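Local structure of extracellular solute-binding protein family 1 (Kribbella flavida, 5IXP) at residues A[218-230]-A[240-252]. The protein probably binds a solute outside the cell and hands it to an ABC transporter for import. Sequence-based numbering, arbitrary orientation.
Sequences AWSDAWTKAFRTD and WLLGVIADNAGTF
F227 and N248 form the centre of a contact in which aromatic rings and two waters, rather than direct hydrogen bonds, join two helices crossing at 78°. With CG anti to its carbonyl carbon (chi1 -78°), F227 brings its ring obliquely to N248, CD2 lying 3.6 Å from N248 CB, while CE1 reaches I245 CG1 at 3.8 Å. The N248 amide, turned 56° from that ring, stands perpendicular to the W223 ring, its ND2 3.7 Å from W223 CZ3. ND2 also donates to a water bonded to T224 OG1; a second water donates to both T224 O and N248 O, a bridge between main chains. Toward the start of helix 241-249, W219 brings CZ3 to within 3.8 Å of V244 CG1 and meets W240 edge to edge through CH2. At the other end F252 spreads one face beneath the turn 226-229, with R228 O 3.4 Å above the ring centre. Were F252 replaced by an alanine, the R228 carbonyl and the F227–R228 backbone would probably lose their cover, and K256 its cation-pi partner. D230 OD1, at the F252 ring edge, is salt-bridged to R121 on strand 108-121. This is helix packing over the sheet of a PBP-clan solute-binding protein: strand 232-238 joins the two segments in sequence, F227 and L241 both pack on its M235, and I245 and A249 reach W257 on strand 257-260.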
loop_
_atom_site.group_PDB
_atom_site.type_symbol
_atom_site.label_atom_id
_atom_site.label_comp_id
_atom_site.label_asym_id
_atom_site.label_seq_id
_atom_site.Cartn_x
_atom_site.Cartn_y
_atom_site.Cartn_z
ATOM N N ALA A 218 -10.964 2.828 9.627
ATOM C CA ALA A 218 -10.942 2.889 8.173
ATOM C C ALA A 218 -11.948 1.918 7.567
ATOM O O ALA A 218 -12.093 0.783 8.028
ATOM C CB ALA A 218 -9.545 2.566 7.663
ATOM N N TRP A 219 -12.644 2.379 6.526
ATOM C CA TRP A 219 -13.618 1.622 5.736
ATOM C C TRP A 219 -14.914 1.361 6.490
ATOM O O TRP A 219 -15.815 0.736 5.930
ATOM C CB TRP A 219 -13.046 0.289 5.223
ATOM C CG TRP A 219 -11.672 0.486 4.642
ATOM C CD1 TRP A 219 -10.490 0.069 5.175
ATOM C CD2 TRP A 219 -11.343 1.190 3.437
ATOM N NE1 TRP A 219 -9.447 0.459 4.374
ATOM C CE2 TRP A 219 -9.943 1.150 3.302
ATOM C CE3 TRP A 219 -12.097 1.843 2.458
ATOM C CZ2 TRP A 219 -9.277 1.737 2.222
ATOM C CZ3 TRP A 219 -11.437 2.420 1.389
ATOM C CH2 TRP A 219 -10.040 2.365 1.282
ATOM N N SER A 220 -15.051 1.830 7.726
ATOM C CA SER A 220 -16.310 1.661 8.439
ATOM C C SER A 220 -17.364 2.624 7.896
ATOM O O SER A 220 -17.058 3.600 7.209
ATOM C CB SER A 220 -16.116 1.885 9.940
ATOM O OG SER A 220 -15.761 3.229 10.220
ATOM N N ASP A 221 -18.632 2.339 8.215
ATOM C CA ASP A 221 -19.700 3.250 7.810
ATOM C C ASP A 221 -19.480 4.647 8.380
ATOM O O ASP A 221 -19.684 5.648 7.684
ATOM C CB ASP A 221 -21.060 2.702 8.241
ATOM C CG ASP A 221 -21.475 1.479 7.444
ATOM O OD1 ASP A 221 -21.183 1.446 6.232
ATOM O OD2 ASP A 221 -22.096 0.556 8.020
ATOM N N ALA A 222 -19.059 4.734 9.643
ATOM C CA ALA A 222 -18.830 6.044 10.245
ATOM C C ALA A 222 -17.726 6.797 9.509
ATOM O O ALA A 222 -17.852 7.998 9.240
ATOM C CB ALA A 222 -18.485 5.887 11.726
ATOM N N TRP A 223 -16.643 6.102 9.169
ATOM C CA TRP A 223 -15.555 6.706 8.406
ATOM C C TRP A 223 -16.051 7.219 7.058
ATOM O O TRP A 223 -15.788 8.365 6.679
ATOM C CB TRP A 223 -14.449 5.667 8.234
ATOM C CG TRP A 223 -13.223 6.067 7.492
ATOM C CD1 TRP A 223 -12.120 6.714 7.997
ATOM C CD2 TRP A 223 -12.926 5.775 6.123
ATOM N NE1 TRP A 223 -11.170 6.863 7.011
ATOM C CE2 TRP A 223 -11.640 6.297 5.852
ATOM C CE3 TRP A 223 -13.631 5.140 5.094
ATOM C CZ2 TRP A 223 -11.043 6.194 4.600
ATOM C CZ3 TRP A 223 -13.036 5.032 3.847
ATOM C CH2 TRP A 223 -11.757 5.563 3.608
ATOM N N THR A 224 -16.784 6.381 6.327
ATOM C CA THR A 224 -17.315 6.781 5.027
ATOM C C THR A 224 -18.171 8.037 5.142
ATOM O O THR A 224 -17.978 9.004 4.396
ATOM C CB THR A 224 -18.123 5.629 4.426
ATOM O OG1 THR A 224 -17.281 4.483 4.318
ATOM C CG2 THR A 224 -18.642 5.993 3.048
ATOM N N LYS A 225 -19.125 8.042 6.079
ATOM C CA LYS A 225 -20.000 9.202 6.226
ATOM C C LYS A 225 -19.221 10.446 6.637
ATOM O O LYS A 225 -19.604 11.564 6.280
ATOM C CB LYS A 225 -21.098 8.915 7.252
ATOM C CG LYS A 225 -21.973 7.696 6.932
ATOM C CD LYS A 225 -22.082 7.438 5.431
ATOM C CE LYS A 225 -22.292 5.951 5.134
ATOM N NZ LYS A 225 -22.959 5.726 3.813
ATOM N N ALA A 226 -18.117 10.275 7.365
ATOM C CA ALA A 226 -17.395 11.432 7.883
ATOM C C ALA A 226 -16.757 12.271 6.783
ATOM O O ALA A 226 -16.379 13.424 7.041
ATOM C CB ALA A 226 -16.336 10.978 8.877
ATOM N N PHE A 227 -16.639 11.737 5.563
ATOM C CA PHE A 227 -16.120 12.553 4.471
ATOM C C PHE A 227 -17.060 13.685 4.086
ATOM O O PHE A 227 -16.635 14.607 3.379
ATOM C CB PHE A 227 -15.810 11.681 3.250
ATOM C CG PHE A 227 -14.520 10.912 3.373
ATOM C CD1 PHE A 227 -13.312 11.499 3.005
ATOM C CD2 PHE A 227 -14.508 9.612 3.880
ATOM C CE1 PHE A 227 -12.110 10.798 3.128
ATOM C CE2 PHE A 227 -13.309 8.898 4.002
ATOM C CZ PHE A 227 -12.110 9.494 3.623
ATOM N N ARG A 228 -18.316 13.649 4.535
ATOM C CA ARG A 228 -19.260 14.728 4.289
ATOM C C ARG A 228 -19.362 15.683 5.473
ATOM O O ARG A 228 -20.375 16.370 5.624
ATOM C CB ARG A 228 -20.635 14.157 3.931
ATOM C CG ARG A 228 -20.746 13.661 2.484
ATOM C CD ARG A 228 -21.097 12.185 2.411
ATOM N NE ARG A 228 -22.088 11.788 3.408
ATOM C CZ ARG A 228 -22.746 10.626 3.406
ATOM N NH1 ARG A 228 -22.507 9.716 2.466
ATOM N NH2 ARG A 228 -23.634 10.357 4.362
ATOM N N THR A 229 -18.333 15.724 6.319
ATOM C CA THR A 229 -18.283 16.560 7.510
ATOM C C THR A 229 -16.891 17.177 7.608
ATOM O O THR A 229 -16.004 16.898 6.791
ATOM C CB THR A 229 -18.553 15.760 8.791
ATOM O OG1 THR A 229 -17.397 14.961 9.090
ATOM C CG2 THR A 229 -19.775 14.851 8.639
ATOM N N ASP A 230 -16.686 17.995 8.644
ATOM C CA ASP A 230 -15.374 18.558 8.936
ATOM C C ASP A 230 -14.570 17.697 9.909
ATOM O O ASP A 230 -13.713 18.226 10.623
ATOM C CB ASP A 230 -15.525 19.979 9.488
ATOM C CG ASP A 230 -16.166 20.929 8.492
ATOM O OD1 ASP A 230 -16.221 20.591 7.286
ATOM O OD2 ASP A 230 -16.610 22.021 8.917
ATOM N N TRP A 240 -4.129 5.740 -5.263
ATOM C CA TRP A 240 -5.416 5.099 -5.525
ATOM C C TRP A 240 -6.505 5.530 -4.548
ATOM O O TRP A 240 -7.685 5.270 -4.808
ATOM C CB TRP A 240 -5.278 3.566 -5.502
ATOM C CG TRP A 240 -4.704 2.978 -4.219
ATOM C CD1 TRP A 240 -3.407 2.596 -3.999
ATOM C CD2 TRP A 240 -5.413 2.691 -3.009
ATOM N NE1 TRP A 240 -3.263 2.095 -2.724
ATOM C CE2 TRP A 240 -4.480 2.141 -2.096
ATOM C CE3 TRP A 240 -6.742 2.844 -2.604
ATOM C CZ2 TRP A 240 -4.837 1.756 -0.799
ATOM C CZ3 TRP A 240 -7.092 2.459 -1.313
ATOM C CH2 TRP A 240 -6.142 1.919 -0.431
ATOM N N LEU A 241 -6.150 6.169 -3.434
ATOM C CA LEU A 241 -7.166 6.596 -2.479
ATOM C C LEU A 241 -7.883 7.873 -2.912
ATOM O O LEU A 241 -8.984 8.144 -2.415
ATOM C CB LEU A 241 -6.534 6.786 -1.095
ATOM C CG LEU A 241 -7.483 6.976 0.092
ATOM C CD1 LEU A 241 -8.300 5.713 0.335
ATOM C CD2 LEU A 241 -6.710 7.372 1.340
ATOM N N LEU A 242 -7.298 8.650 -3.831
ATOM C CA LEU A 242 -7.936 9.891 -4.275
ATOM C C LEU A 242 -9.368 9.646 -4.738
ATOM O O LEU A 242 -10.286 10.402 -4.392
ATOM C CB LEU A 242 -7.120 10.539 -5.399
ATOM C CG LEU A 242 -5.714 10.986 -5.010
ATOM C CD1 LEU A 242 -4.944 11.483 -6.231
ATOM C CD2 LEU A 242 -5.814 12.065 -3.976
ATOM N N GLY A 243 -9.578 8.586 -5.523
ATOM C CA GLY A 243 -10.916 8.289 -6.004
ATOM C C GLY A 243 -11.869 7.880 -4.901
ATOM O O GLY A 243 -13.069 8.152 -4.983
ATOM N N VAL A 244 -11.361 7.200 -3.873
ATOM C CA VAL A 244 -12.192 6.851 -2.726
ATOM C C VAL A 244 -12.653 8.113 -2.005
ATOM O O VAL A 244 -13.832 8.254 -1.654
ATOM C CB VAL A 244 -11.423 5.911 -1.782
ATOM C CG1 VAL A 244 -12.201 5.676 -0.502
ATOM C CG2 VAL A 244 -11.116 4.594 -2.482
ATOM N N ILE A 245 -11.724 9.047 -1.777
ATOM C CA ILE A 245 -12.057 10.289 -1.082
ATOM C C ILE A 245 -13.105 11.059 -1.870
ATOM O O ILE A 245 -14.111 11.524 -1.317
ATOM C CB ILE A 245 -10.789 11.138 -0.857
ATOM C CG1 ILE A 245 -9.847 10.442 0.126
ATOM C CG2 ILE A 245 -11.149 12.550 -0.361
ATOM C CD1 ILE A 245 -8.460 11.057 0.208
ATOM N N ALA A 246 -12.885 11.194 -3.179
ATOM C CA ALA A 246 -13.797 11.975 -4.004
ATOM C C ALA A 246 -15.181 11.343 -4.038
ATOM O O ALA A 246 -16.189 12.053 -3.992
ATOM C CB ALA A 246 -13.229 12.132 -5.414
ATOM N N ASP A 247 -15.248 10.007 -4.101
ATOM C CA ASP A 247 -16.540 9.323 -4.052
ATOM C C ASP A 247 -17.240 9.559 -2.717
ATOM O O ASP A 247 -18.431 9.892 -2.676
ATOM C CB ASP A 247 -16.357 7.825 -4.296
ATOM C CG ASP A 247 -16.118 7.489 -5.761
ATOM O OD1 ASP A 247 -16.497 8.297 -6.638
ATOM O OD2 ASP A 247 -15.563 6.406 -6.038
ATOM N N ASN A 248 -16.514 9.389 -1.611
ATOM C CA ASN A 248 -17.137 9.504 -0.294
ATOM C C ASN A 248 -17.522 10.945 0.022
ATOM O O ASN A 248 -18.597 11.202 0.585
ATOM C CB ASN A 248 -16.192 8.960 0.777
ATOM C CG ASN A 248 -16.040 7.452 0.715
ATOM O OD1 ASN A 248 -16.744 6.774 -0.032
ATOM N ND2 ASN A 248 -15.115 6.917 1.508
ATOM N N ALA A 249 -16.656 11.903 -0.318
ATOM C CA ALA A 249 -16.963 13.296 -0.016
ATOM C C ALA A 249 -17.995 13.873 -0.977
ATOM O O ALA A 249 -18.781 14.745 -0.584
ATOM C CB ALA A 249 -15.686 14.135 -0.043
ATOM N N GLY A 250 -18.009 13.406 -2.223
ATOM C CA GLY A 250 -19.009 13.841 -3.183
ATOM C C GLY A 250 -19.011 15.345 -3.385
ATOM O O GLY A 250 -17.977 16.019 -3.303
ATOM N N THR A 251 -20.207 15.885 -3.648
ATOM C CA THR A 251 -20.322 17.316 -3.911
ATOM C C THR A 251 -19.967 18.146 -2.680
ATOM O O THR A 251 -19.496 19.281 -2.820
ATOM C CB THR A 251 -21.730 17.660 -4.409
ATOM O OG1 THR A 251 -22.688 17.404 -3.379
ATOM C CG2 THR A 251 -22.081 16.814 -5.618
ATOM N N PHE A 252 -20.166 17.601 -1.475
ATOM C CA PHE A 252 -19.707 18.296 -0.276
ATOM C C PHE A 252 -18.221 18.612 -0.367
ATOM O O PHE A 252 -17.783 19.697 0.029
ATOM C CB PHE A 252 -19.997 17.461 0.974
ATOM C CG PHE A 252 -19.339 17.986 2.232
ATOM C CD1 PHE A 252 -19.989 18.912 3.037
ATOM C CD2 PHE A 252 -18.072 17.541 2.617
ATOM C CE1 PHE A 252 -19.385 19.390 4.197
ATOM C CE2 PHE A 252 -17.464 18.019 3.773
ATOM C CZ PHE A 252 -18.119 18.942 4.563
HETATM O O HOH W 1 -19.925 9.351 2.385
HETATM O O HOH W 2 -15.585 3.748 1.828
#